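Carbohydrate-binding protein (Flavonifractor plautii, PDB 6N1B) probably removes the acetyl group from the N-acetylgalactosamine of the blood group A antigen, and is seen binding blood group B trisaccharide near a calcium ion. Local coordinates at residues A[229-238]-A[266-274]. Sequence-based numbering, arbitrary orientation.
Sequences GYQNGQANFV and QQLAPWHQD. With CA (calcium ion), chain C; CA (calcium ion), chain D; GLA (alpha-D-galactopyranose), chain B; GAL (beta-D-galactopyranose), chain E.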
loop_
_atom_site.group_PDB
_atom_site.type_symbol
_atom_site.label_atom_id
_atom_site.label_comp_id
_atom_site.label_asym_id
_atom_site.label_seq_id
_atom_site.Cartn_x
_atom_site.Cartn_y
_atom_site.Cartn_z
ATOM N N GLY A 229 9.087 -10.522 -11.933
ATOM C CA GLY A 229 8.401 -10.525 -10.665
ATOM C C GLY A 229 9.346 -10.687 -9.469
ATOM O O GLY A 229 10.405 -10.068 -9.408
ATOM N N TYR A 230 8.938 -11.567 -8.552
ATOM C CA TYR A 230 9.584 -11.695 -7.215
ATOM C C TYR A 230 11.096 -12.004 -7.278
ATOM O O TYR A 230 11.861 -11.534 -6.469
ATOM C CB TYR A 230 8.834 -12.756 -6.365
ATOM C CG TYR A 230 9.083 -12.702 -4.902
ATOM C CD1 TYR A 230 8.425 -11.794 -4.098
ATOM C CD2 TYR A 230 10.011 -13.521 -4.286
ATOM C CE1 TYR A 230 8.612 -11.733 -2.726
ATOM C CE2 TYR A 230 10.182 -13.522 -2.932
ATOM C CZ TYR A 230 9.477 -12.624 -2.133
ATOM O OH TYR A 230 9.732 -12.586 -0.717
ATOM N N GLN A 231 11.472 -12.848 -8.304
ATOM C CA GLN A 231 12.924 -13.203 -8.426
ATOM C C GLN A 231 13.737 -12.263 -9.305
ATOM O O GLN A 231 14.923 -12.521 -9.510
ATOM C CB GLN A 231 13.066 -14.631 -8.922
ATOM C CG GLN A 231 12.367 -15.659 -8.063
ATOM C CD GLN A 231 12.897 -15.814 -6.639
ATOM O OE1 GLN A 231 14.013 -15.487 -6.351
ATOM N NE2 GLN A 231 11.985 -16.267 -5.698
ATOM N N ASN A 232 13.142 -11.168 -9.775
ATOM C CA ASN A 232 13.897 -10.185 -10.561
ATOM C C ASN A 232 14.983 -9.559 -9.735
ATOM O O ASN A 232 16.084 -9.195 -10.286
ATOM C CB ASN A 232 12.947 -9.168 -11.194
ATOM C CG ASN A 232 13.549 -8.390 -12.330
ATOM O OD1 ASN A 232 13.594 -7.061 -12.273
ATOM N ND2 ASN A 232 13.894 -9.083 -13.368
ATOM N N GLY A 233 14.725 -9.320 -8.464
ATOM C CA GLY A 233 15.769 -8.893 -7.556
ATOM C C GLY A 233 16.397 -7.570 -7.789
ATOM O O GLY A 233 15.722 -6.534 -7.927
ATOM N N GLN A 234 17.759 -7.545 -7.830
ATOM C CA GLN A 234 18.559 -6.322 -7.935
ATOM C C GLN A 234 18.389 -5.641 -9.313
ATOM O O GLN A 234 18.867 -4.546 -9.462
ATOM C CB GLN A 234 20.024 -6.640 -7.611
ATOM C CG GLN A 234 20.280 -6.973 -6.155
ATOM C CD GLN A 234 19.901 -5.863 -5.202
ATOM O OE1 GLN A 234 20.165 -4.685 -5.449
ATOM N NE2 GLN A 234 19.244 -6.305 -4.057
ATOM N N ALA A 235 17.686 -6.271 -10.279
ATOM C CA ALA A 235 17.330 -5.645 -11.530
ATOM C C ALA A 235 16.108 -4.745 -11.446
ATOM O O ALA A 235 15.765 -4.052 -12.415
ATOM C CB ALA A 235 17.138 -6.656 -12.635
ATOM N N ASN A 236 15.417 -4.753 -10.287
ATOM C CA ASN A 236 14.225 -3.940 -10.097
ATOM C C ASN A 236 14.587 -2.444 -10.105
ATOM O O ASN A 236 15.622 -2.043 -9.611
ATOM C CB ASN A 236 13.533 -4.240 -8.776
ATOM C CG ASN A 236 13.016 -5.664 -8.689
ATOM O OD1 ASN A 236 12.872 -6.356 -9.680
ATOM N ND2 ASN A 236 12.525 -6.017 -7.470
ATOM N N PHE A 237 13.620 -1.620 -10.574
ATOM C CA PHE A 237 13.797 -0.139 -10.515
ATOM C C PHE A 237 12.404 0.509 -10.529
ATOM O O PHE A 237 11.483 0.030 -11.175
ATOM C CB PHE A 237 14.692 0.380 -11.670
ATOM C CG PHE A 237 14.132 0.145 -13.040
ATOM C CD1 PHE A 237 14.294 -1.010 -13.648
ATOM C CD2 PHE A 237 13.452 1.163 -13.653
ATOM C CE1 PHE A 237 13.804 -1.246 -14.867
ATOM C CE2 PHE A 237 12.943 0.975 -14.946
ATOM C CZ PHE A 237 13.149 -0.233 -15.566
ATOM N N VAL A 238 12.320 1.653 -9.839
ATOM C CA VAL A 238 11.066 2.404 -9.756
ATOM C C VAL A 238 10.956 3.438 -10.875
ATOM O O VAL A 238 11.933 4.122 -11.263
ATOM C CB VAL A 238 10.951 3.043 -8.352
ATOM C CG1 VAL A 238 9.878 4.090 -8.253
ATOM C CG2 VAL A 238 10.707 1.990 -7.272
ATOM N N GLN A 266 25.949 -2.413 1.087
ATOM C CA GLN A 266 25.400 -3.220 -0.009
ATOM C C GLN A 266 24.176 -2.454 -0.544
ATOM O O GLN A 266 23.361 -1.930 0.217
ATOM C CB GLN A 266 24.928 -4.616 0.411
ATOM C CG GLN A 266 25.808 -5.600 1.166
ATOM C CD GLN A 266 27.002 -5.532 0.423
ATOM O OE1 GLN A 266 26.919 -5.851 -0.900
ATOM N NE2 GLN A 266 28.172 -5.592 1.092
ATOM N N GLN A 267 24.019 -2.423 -1.896
ATOM C CA GLN A 267 22.895 -1.699 -2.488
ATOM C C GLN A 267 21.579 -2.380 -2.203
ATOM O O GLN A 267 21.458 -3.574 -2.285
ATOM C CB GLN A 267 23.191 -1.653 -3.995
ATOM C CG GLN A 267 22.075 -0.891 -4.786
ATOM C CD GLN A 267 21.950 0.552 -4.485
ATOM O OE1 GLN A 267 22.982 1.292 -4.459
ATOM N NE2 GLN A 267 20.691 1.031 -4.261
ATOM N N LEU A 268 20.588 -1.546 -1.926
ATOM C CA LEU A 268 19.208 -2.030 -1.734
ATOM C C LEU A 268 18.412 -1.874 -2.994
ATOM O O LEU A 268 18.575 -0.902 -3.754
ATOM C CB LEU A 268 18.569 -1.222 -0.552
ATOM C CG LEU A 268 19.220 -1.507 0.819
ATOM C CD1 LEU A 268 18.966 -0.349 1.714
ATOM C CD2 LEU A 268 18.626 -2.772 1.328
ATOM N N ALA A 269 17.474 -2.784 -3.214
ATOM C CA ALA A 269 16.594 -2.780 -4.359
ATOM C C ALA A 269 15.140 -2.734 -3.911
ATOM O O ALA A 269 14.790 -3.276 -2.851
ATOM C CB ALA A 269 16.797 -4.045 -5.198
ATOM N N PRO A 270 14.281 -2.106 -4.711
ATOM C CA PRO A 270 12.900 -1.944 -4.321
ATOM C C PRO A 270 12.103 -3.229 -4.552
ATOM O O PRO A 270 12.264 -3.944 -5.518
ATOM C CB PRO A 270 12.368 -0.841 -5.244
ATOM C CG PRO A 270 13.248 -1.000 -6.505
ATOM C CD PRO A 270 14.588 -1.411 -5.939
ATOM N N TRP A 271 11.084 -3.416 -3.670
ATOM C CA TRP A 271 9.981 -4.335 -3.948
ATOM C C TRP A 271 8.653 -3.640 -4.029
ATOM O O TRP A 271 7.959 -3.649 -5.069
ATOM C CB TRP A 271 9.890 -5.554 -2.937
ATOM C CG TRP A 271 8.749 -6.483 -3.256
ATOM C CD1 TRP A 271 7.649 -6.748 -2.432
ATOM C CD2 TRP A 271 8.500 -7.172 -4.496
ATOM N NE1 TRP A 271 6.823 -7.596 -3.061
ATOM C CE2 TRP A 271 7.298 -7.910 -4.319
ATOM C CE3 TRP A 271 9.240 -7.357 -5.687
ATOM C CZ2 TRP A 271 6.752 -8.694 -5.275
ATOM C CZ3 TRP A 271 8.681 -8.178 -6.652
ATOM C CH2 TRP A 271 7.461 -8.843 -6.486
ATOM N N HIS A 272 8.211 -2.999 -2.933
ATOM C CA HIS A 272 6.913 -2.355 -2.831
ATOM C C HIS A 272 7.139 -1.037 -2.078
ATOM O O HIS A 272 8.126 -0.874 -1.353
ATOM C CB HIS A 272 5.869 -3.236 -2.131
ATOM C CG HIS A 272 5.190 -4.255 -2.918
ATOM N ND1 HIS A 272 5.624 -4.733 -4.134
ATOM C CD2 HIS A 272 4.037 -4.932 -2.643
ATOM C CE1 HIS A 272 4.736 -5.626 -4.589
ATOM N NE2 HIS A 272 3.755 -5.773 -3.722
ATOM N N GLN A 273 6.218 -0.071 -2.219
ATOM C CA GLN A 273 6.452 1.269 -1.636
ATOM C C GLN A 273 5.153 2.061 -1.496
ATOM O O GLN A 273 4.183 1.791 -2.189
ATOM C CB GLN A 273 7.432 2.078 -2.487
ATOM C CG GLN A 273 6.999 2.261 -3.958
ATOM C CD GLN A 273 7.258 1.067 -4.872
ATOM O OE1 GLN A 273 8.334 0.407 -4.766
ATOM N NE2 GLN A 273 6.295 0.781 -5.798
ATOM N N ASP A 274 5.231 3.048 -0.577
ATOM C CA ASP A 274 4.153 4.044 -0.380
ATOM C C ASP A 274 4.897 5.382 -0.298
ATOM O O ASP A 274 5.891 5.535 0.382
ATOM C CB ASP A 274 3.390 3.783 0.928
ATOM C CG ASP A 274 2.202 4.706 1.125
ATOM O OD1 ASP A 274 1.489 4.982 0.107
ATOM O OD2 ASP A 274 1.919 5.093 2.276
HETATM CA CA CA C . 2.116 -7.031 -4.053
HETATM CA CA CA D . -0.802 5.690 -0.228
HETATM C C1 GLA B . 4.268 -11.815 -5.567
HETATM C C2 GLA B . 3.195 -10.678 -5.497
HETATM C C3 GLA B . 2.283 -10.764 -6.732
HETATM C C4 GLA B . 3.105 -10.752 -8.072
HETATM C C5 GLA B . 4.266 -11.792 -7.998
HETATM C C6 GLA B . 5.265 -11.596 -9.065
HETATM O O2 GLA B . 2.412 -10.930 -4.271
HETATM O O3 GLA B . 1.119 -9.620 -6.683
HETATM O O4 GLA B . 3.571 -9.461 -8.196
HETATM O O5 GLA B . 5.095 -11.602 -6.768
HETATM O O6 GLA B . 6.332 -12.640 -9.070
HETATM C C1 GAL E . 4.893 -16.702 -5.994
HETATM C C2 GAL E . 3.925 -15.529 -5.880
HETATM C C3 GAL E . 4.732 -14.250 -5.678
HETATM C C4 GAL E . 5.685 -14.264 -4.493
HETATM C C5 GAL E . 6.488 -15.541 -4.672
HETATM C C6 GAL E . 7.267 -15.731 -3.376
HETATM O O1 GAL E . 4.158 -17.891 -6.168
HETATM O O2 GAL E . 3.170 -15.411 -7.144
HETATM O O3 GAL E . 3.698 -13.130 -5.599
HETATM O O4 GAL E . 4.826 -14.305 -3.336
HETATM O O5 GAL E . 5.615 -16.678 -4.752
HETATM O O6 GAL E . 8.210 -16.764 -3.623
HETATM O O HOH W 1 -0.180 6.564 1.856
HETATM O O HOH W 2 2.907 -8.793 -3.529
HETATM O O HOH W 3 1.265 -6.689 -2.106
HETATM O O HOH W 4 0.734 -8.651 -4.316
HETATM O O HOH W 5 2.791 -7.242 -6.075
#
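With CG anti to the backbone N in both Y230 (chi1 -162°) and W271 (chi1 -180°), the two rings swing together and cross at nearly a right angle. The phenol presents its CD1 edge to one face of the indole, a T-shaped pair with planes at 78° and CD1 of Y230 3.7 Å from CZ2 of W271. Over the opposite indole face, toward its rim, lies ND1 of H272, which also donates to the backbone O of W271. N236 turns its CG anti to the carbonyl carbon and directs its amide at segment 266-274: ND2 gives a 2.9 Å hydrogen bond to O of P270, almost straight down the carbonyl, while lying in plane at the indole edge. V238 CG2 packs against CB of P270 at 3.9 Å, and CB of A269 packs against the flat amide of Q234, 3.4 Å from OE1; that amide has its main polar partner in F291. The pairing thus ties the loop leading into strand 237-243 to the start of strand 269-278, where a classic beta bulge sets W271 and H272 opposite Q289.

C6 of the beta-galactose lies over one face of the Y230 ring, toward its rim, 3.6 Å from CD2, a carbohydrate CH-pi contact, and Y230 N donates to O6 of the alpha-galactose at 2.9 Å. Y335 and D297 hold the polar ends of W271 and Y230. Since H272 NE2 binds calcium at 2.1 Å, together with D120, the corner at W271 places sugar-contacting and metal-binding residues next to each other, which probably sets the substrate near metal-bound water.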